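Local coordinates for lipase (Streptomyces rimosus, PDB 5MAL), which hydrolyses triacylglycerols and other esters as a secreted, monomeric GDSL-family lipase of the SGNH hydrolase superfamily, preferring medium-length acyl chains, at residues Leu65-Ile79 with Ile127-Tyr141. Numbering follows the deposited sequence. Where two conformers were deposited one is given.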
loop_
_atom_site.group_PDB
_atom_site.type_symbol
_atom_site.label_atom_id
_atom_site.label_comp_id
_atom_site.label_asym_id
_atom_site.label_seq_id
_atom_site.Cartn_x
_atom_site.Cartn_y
_atom_site.Cartn_z
ATOM N N LEU A 65 1.178 -13.155 9.466
ATOM C CA LEU A 65 -0.146 -13.491 9.982
ATOM C C LEU A 65 -0.116 -14.040 11.405
ATOM O O LEU A 65 -1.166 -14.313 11.986
ATOM C CB LEU A 65 -0.833 -14.489 9.058
ATOM C CG LEU A 65 -1.137 -13.977 7.650
ATOM C CD1 LEU A 65 -1.647 -15.107 6.791
ATOM C CD2 LEU A 65 -2.146 -12.829 7.681
ATOM N N THR A 66 1.076 -14.182 11.975
ATOM C CA THR A 66 1.223 -14.788 13.298
ATOM C C THR A 66 0.254 -14.250 14.379
ATOM O O THR A 66 -0.374 -15.046 15.084
ATOM C CB THR A 66 2.677 -14.659 13.792
ATOM O OG1 THR A 66 3.538 -15.349 12.875
ATOM C CG2 THR A 66 2.840 -15.248 15.179
ATOM N N PRO A 67 0.093 -12.916 14.492
ATOM C CA PRO A 67 -0.818 -12.423 15.534
ATOM C C PRO A 67 -2.286 -12.342 15.118
ATOM O O PRO A 67 -3.112 -11.814 15.874
ATOM C CB PRO A 67 -0.272 -11.020 15.822
ATOM C CG PRO A 67 0.259 -10.571 14.504
ATOM C CD PRO A 67 0.794 -11.809 13.810
ATOM N N VAL A 68 -2.609 -12.833 13.929
ATOM C CA VAL A 68 -3.987 -12.818 13.462
ATOM C C VAL A 68 -4.684 -14.058 13.993
ATOM O O VAL A 68 -4.297 -15.169 13.665
ATOM C CB VAL A 68 -4.070 -12.794 11.931
ATOM C CG1 VAL A 68 -5.512 -12.852 11.478
ATOM C CG2 VAL A 68 -3.376 -11.544 11.402
ATOM N N ASN A 69 -5.701 -13.875 14.819
ATOM C CA ASN A 69 -6.365 -15.018 15.427
ATOM C C ASN A 69 -7.789 -14.652 15.825
ATOM O O ASN A 69 -8.286 -13.584 15.456
ATOM C CB ASN A 69 -5.556 -15.522 16.626
ATOM C CG ASN A 69 -5.289 -14.438 17.641
ATOM O OD1 ASN A 69 -6.195 -13.707 18.041
ATOM N ND2 ASN A 69 -4.035 -14.309 18.045
ATOM N N SER A 70 -8.463 -15.530 16.562
ATOM C CA SER A 70 -9.874 -15.295 16.838
ATOM C C SER A 70 -10.091 -14.021 17.654
ATOM O O SER A 70 -11.160 -13.417 17.600
ATOM C CB SER A 70 -10.499 -16.500 17.547
ATOM O OG SER A 70 -9.716 -16.895 18.650
ATOM N N GLY A 71 -9.063 -13.590 18.372
ATOM C CA GLY A 71 -9.165 -12.380 19.169
ATOM C C GLY A 71 -9.042 -11.084 18.387
ATOM O O GLY A 71 -9.332 -10.011 18.905
ATOM N N THR A 72 -8.625 -11.173 17.131
ATOM C CA THR A 72 -8.388 -9.968 16.343
ATOM C C THR A 72 -9.695 -9.249 16.034
ATOM O O THR A 72 -10.667 -9.881 15.600
ATOM C CB THR A 72 -7.666 -10.308 15.045
ATOM O OG1 THR A 72 -6.492 -11.071 15.357
ATOM C CG2 THR A 72 -7.260 -9.033 14.291
ATOM N N ASP A 73 -9.705 -7.935 16.263
ATOM C CA ASP A 73 -10.884 -7.092 16.017
ATOM C C ASP A 73 -10.801 -6.352 14.698
ATOM O O ASP A 73 -11.819 -6.059 14.061
ATOM C CB ASP A 73 -11.045 -6.062 17.136
ATOM C CG ASP A 73 -11.279 -6.710 18.481
ATOM O OD1 ASP A 73 -12.427 -7.101 18.758
ATOM O OD2 ASP A 73 -10.303 -6.851 19.245
ATOM N N LEU A 74 -9.581 -5.977 14.339
ATOM C CA LEU A 74 -9.358 -5.172 13.146
ATOM C C LEU A 74 -8.128 -5.666 12.411
ATOM O O LEU A 74 -7.096 -5.929 13.023
ATOM C CB LEU A 74 -9.202 -3.698 13.524
ATOM C CG LEU A 74 -8.895 -2.682 12.419
ATOM C CD1 LEU A 74 -10.031 -2.606 11.391
ATOM C CD2 LEU A 74 -8.612 -1.300 13.001
ATOM N N VAL A 75 -8.254 -5.831 11.101
ATOM C CA VAL A 75 -7.108 -6.133 10.272
ATOM C C VAL A 75 -7.049 -5.102 9.154
ATOM O O VAL A 75 -8.055 -4.830 8.501
ATOM C CB VAL A 75 -7.181 -7.549 9.658
ATOM C CG1 VAL A 75 -6.008 -7.785 8.719
ATOM C CG2 VAL A 75 -7.222 -8.602 10.747
ATOM N N SER A 76 -5.881 -4.513 8.947
ATOM C CA SER A 76 -5.691 -3.667 7.775
ATOM C C SER A 76 -4.603 -4.261 6.899
ATOM O O SER A 76 -3.710 -4.956 7.383
ATOM C CB SER A 76 -5.329 -2.229 8.158
ATOM O OG SER A 76 -4.144 -2.184 8.928
ATOM N N ILE A 77 -4.648 -3.965 5.607
ATOM C CA ILE A 77 -3.595 -4.462 4.740
ATOM C C ILE A 77 -3.507 -3.674 3.447
ATOM O O ILE A 77 -4.523 -3.248 2.904
ATOM C CB ILE A 77 -3.810 -5.963 4.430
ATOM C CG1 ILE A 77 -2.604 -6.538 3.678
ATOM C CG2 ILE A 77 -5.136 -6.179 3.678
ATOM C CD1 ILE A 77 -2.601 -8.064 3.622
ATOM N N THR A 78 -2.276 -3.418 3.015
ATOM C CA THR A 78 -1.979 -3.097 1.625
ATOM C C THR A 78 -1.022 -4.193 1.184
ATOM O O THR A 78 -0.025 -4.431 1.833
ATOM C CB THR A 78 -1.328 -1.695 1.419
ATOM O OG1 THR A 78 -0.112 -1.619 2.161
ATOM C CG2 THR A 78 -2.253 -0.578 1.874
ATOM N N ILE A 79 -1.358 -4.924 0.130
ATOM C CA ILE A 79 -0.431 -5.933 -0.379
ATOM C C ILE A 79 -0.761 -6.208 -1.823
ATOM O O ILE A 79 -1.910 -6.063 -2.242
ATOM C CB ILE A 79 -0.486 -7.257 0.422
ATOM C CG1 ILE A 79 0.783 -8.087 0.187
ATOM C CG2 ILE A 79 -1.728 -8.057 0.068
ATOM C CD1 ILE A 79 2.050 -7.477 0.781
ATOM N N ILE A 127 -6.967 -14.754 6.380
ATOM C CA ILE A 127 -7.651 -13.827 7.278
ATOM C C ILE A 127 -9.064 -14.316 7.604
ATOM O O ILE A 127 -9.503 -14.256 8.762
ATOM C CB ILE A 127 -7.699 -12.414 6.672
ATOM C CG1 ILE A 127 -6.290 -11.831 6.637
ATOM C CG2 ILE A 127 -8.615 -11.524 7.485
ATOM C CD1 ILE A 127 -6.123 -10.653 5.693
ATOM N N ASP A 128 -9.771 -14.798 6.586
ATOM C CA ASP A 128 -11.107 -15.370 6.774
ATOM C C ASP A 128 -11.129 -16.417 7.867
ATOM O O ASP A 128 -12.007 -16.429 8.731
ATOM C CB ASP A 128 -11.609 -16.024 5.488
ATOM C CG ASP A 128 -12.110 -15.028 4.465
ATOM O OD1 ASP A 128 -12.533 -13.922 4.850
ATOM O OD2 ASP A 128 -12.090 -15.377 3.265
ATOM N N SER A 129 -10.147 -17.304 7.797
ATOM C CA SER A 129 -10.076 -18.460 8.680
ATOM C C SER A 129 -9.648 -18.069 10.087
ATOM O O SER A 129 -10.277 -18.464 11.067
ATOM C CB SER A 129 -9.109 -19.501 8.111
ATOM O OG SER A 129 -8.897 -20.555 9.035
ATOM N N ARG A 130 -8.579 -17.291 10.183
ATOM C CA ARG A 130 -8.003 -16.995 11.490
ATOM C C ARG A 130 -8.757 -15.958 12.295
ATOM O O ARG A 130 -8.817 -16.035 13.524
ATOM C CB ARG A 130 -6.555 -16.539 11.318
ATOM C CG ARG A 130 -5.712 -17.556 10.568
ATOM C CD ARG A 130 -4.257 -17.420 10.910
ATOM N NE ARG A 130 -3.409 -17.967 9.855
ATOM C CZ ARG A 130 -2.084 -18.016 9.919
ATOM N NH1 ARG A 130 -1.448 -17.555 10.992
ATOM N NH2 ARG A 130 -1.398 -18.530 8.910
ATOM N N ALA A 131 -9.322 -14.980 11.605
ATOM C CA ALA A 131 -9.921 -13.844 12.281
ATOM C C ALA A 131 -11.330 -13.585 11.765
ATOM O O ALA A 131 -11.587 -12.555 11.152
ATOM C CB ALA A 131 -9.042 -12.624 12.096
ATOM N N PRO A 132 -12.257 -14.521 12.026
ATOM C CA PRO A 132 -13.603 -14.443 11.440
ATOM C C PRO A 132 -14.432 -13.270 11.957
ATOM O O PRO A 132 -15.340 -12.821 11.267
ATOM C CB PRO A 132 -14.234 -15.779 11.855
ATOM C CG PRO A 132 -13.534 -16.127 13.135
ATOM C CD PRO A 132 -12.122 -15.661 12.952
ATOM N N ALA A 133 -14.125 -12.766 13.148
ATOM C CA ALA A 133 -14.904 -11.658 13.692
ATOM C C ALA A 133 -14.271 -10.320 13.349
ATOM O O ALA A 133 -14.872 -9.262 13.556
ATOM C CB ALA A 133 -15.054 -11.803 15.203
ATOM N N ALA A 134 -13.049 -10.361 12.829
ATOM C CA ALA A 134 -12.317 -9.126 12.602
ATOM C C ALA A 134 -12.977 -8.321 11.504
ATOM O O ALA A 134 -13.429 -8.865 10.487
ATOM C CB ALA A 134 -10.838 -9.411 12.247
ATOM N N GLN A 135 -13.081 -7.025 11.732
ATOM C CA GLN A 135 -13.403 -6.104 10.649
ATOM C C GLN A 135 -12.125 -5.957 9.845
ATOM O O GLN A 135 -11.057 -5.693 10.405
ATOM C CB GLN A 135 -13.891 -4.738 11.149
ATOM C CG GLN A 135 -15.283 -4.705 11.801
ATOM C CD GLN A 135 -16.455 -4.913 10.827
ATOM O OE1 GLN A 135 -16.560 -5.943 10.148
ATOM N NE2 GLN A 135 -17.358 -3.939 10.785
ATOM N N VAL A 136 -12.215 -6.151 8.537
ATOM C CA VAL A 136 -11.024 -6.159 7.709
ATOM C C VAL A 136 -11.069 -5.021 6.718
ATOM O O VAL A 136 -12.053 -4.849 6.001
ATOM C CB VAL A 136 -10.871 -7.502 6.980
ATOM C CG1 VAL A 136 -9.608 -7.535 6.169
ATOM C CG2 VAL A 136 -10.839 -8.637 7.992
ATOM N N VAL A 137 -10.012 -4.218 6.706
ATOM C CA VAL A 137 -9.951 -3.100 5.785
ATOM C C VAL A 137 -8.775 -3.293 4.849
ATOM O O VAL A 137 -7.611 -3.259 5.274
ATOM C CB VAL A 137 -9.786 -1.757 6.507
ATOM C CG1 VAL A 137 -9.957 -0.610 5.503
ATOM C CG2 VAL A 137 -10.768 -1.635 7.653
ATOM N N VAL A 138 -9.075 -3.496 3.577
ATOM C CA VAL A 138 -8.027 -3.530 2.565
ATOM C C VAL A 138 -7.893 -2.131 1.995
ATOM O O VAL A 138 -8.876 -1.532 1.569
ATOM C CB VAL A 138 -8.340 -4.511 1.442
ATOM C CG1 VAL A 138 -7.183 -4.517 0.449
ATOM C CG2 VAL A 138 -8.575 -5.897 2.007
ATOM N N LEU A 139 -6.691 -1.583 2.026
ATOM C CA LEU A 139 -6.495 -0.256 1.496
ATOM C C LEU A 139 -5.784 -0.379 0.164
ATOM O O LEU A 139 -4.931 -1.252 -0.019
ATOM C CB LEU A 139 -5.706 0.601 2.466
ATOM C CG LEU A 139 -6.472 0.991 3.735
ATOM C CD1 LEU A 139 -6.322 -0.030 4.856
ATOM C CD2 LEU A 139 -6.003 2.355 4.200
ATOM N N GLY A 140 -6.160 0.466 -0.780
ATOM C CA GLY A 140 -5.540 0.433 -2.090
ATOM C C GLY A 140 -4.248 1.237 -2.146
ATOM O O GLY A 140 -3.679 1.617 -1.113
ATOM N N TYR A 141 -3.777 1.471 -3.363
ATOM C CA TYR A 141 -2.610 2.306 -3.601
ATOM C C TYR A 141 -3.079 3.567 -4.288
ATOM O O TYR A 141 -4.108 3.569 -4.953
ATOM C CB TYR A 141 -1.575 1.581 -4.463
ATOM C CG TYR A 141 -1.061 0.303 -3.863
ATOM C CD1 TYR A 141 0.049 0.302 -3.038
ATOM C CD2 TYR A 141 -1.697 -0.912 -4.119
ATOM C CE1 TYR A 141 0.527 -0.877 -2.475
ATOM C CE2 TYR A 141 -1.231 -2.094 -3.568
ATOM C CZ TYR A 141 -0.118 -2.078 -2.756
ATOM O OH TYR A 141 0.362 -3.237 -2.197
HETATM O O HOH W 1 -2.248 -16.672 13.407
HETATM O O HOH W 2 -11.614 -12.313 14.885
HETATM O O HOH W 3 -3.975 -3.695 -1.047
#
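Val75 lies opposite Val136 and Ile77 opposite Val138 where strands 74-78 and 135-139 run parallel. The N and O of Val75 and Ile77 bond to the flanking Gln135, Val137 and Leu139, and Gln135 N also bonds to Asp73 O. The straightest bond joins Val137 N to Val75 O (2.7 Å, 173°). On the face beneath helix 98-130, Ile77 CG2 meets Val138 CG2 at 3.8 Å, the two side chains lying side by side and pointing the same way, while Val75 CG1, anti to the backbone N (chi1 176°), meets Ile127 CD1 tip to tip at 4.2 Å. On the opposite face, Leu74 CD1 touches Val137 CG2 (3.9 Å); Leu74 also packs on Trp38, and Ser76 and Leu139 on Tyr34, of helix 34-40. Before the strands, Val68 CG1 packs on Ala131 CB at 3.6 Å. Thr72 sets its CB against Ala131 CB and its CG2 against Ala134 CB, and its OG1 accepts a nearly straight bond from Asn69 N (3.0 Å, 175°). A serine in its place would lack CG2 and would probably leave a small gap beside Ala134. A water donates to Ser70 O and Thr72 O and accepts from Ala133 N. Leu65 CB lies over one face of the Arg130 guanidinium, off-centre, and Arg130 NH1 donates to a water at the group's edge (2.7 Å). Beyond the strands, Tyr141 OH is hydrogen-bonded to Asp9 OD2 and Gly81 N; its side chain is about 7 Å from those of the nucleophile Ser10 and of His216, probably its catalytic partner. Main-chain bonds thus fix the register of central strand 74-78 and its neighbour 135-139 in the parallel SGNH sheet, whose C-terminal ends lead into the active-site region.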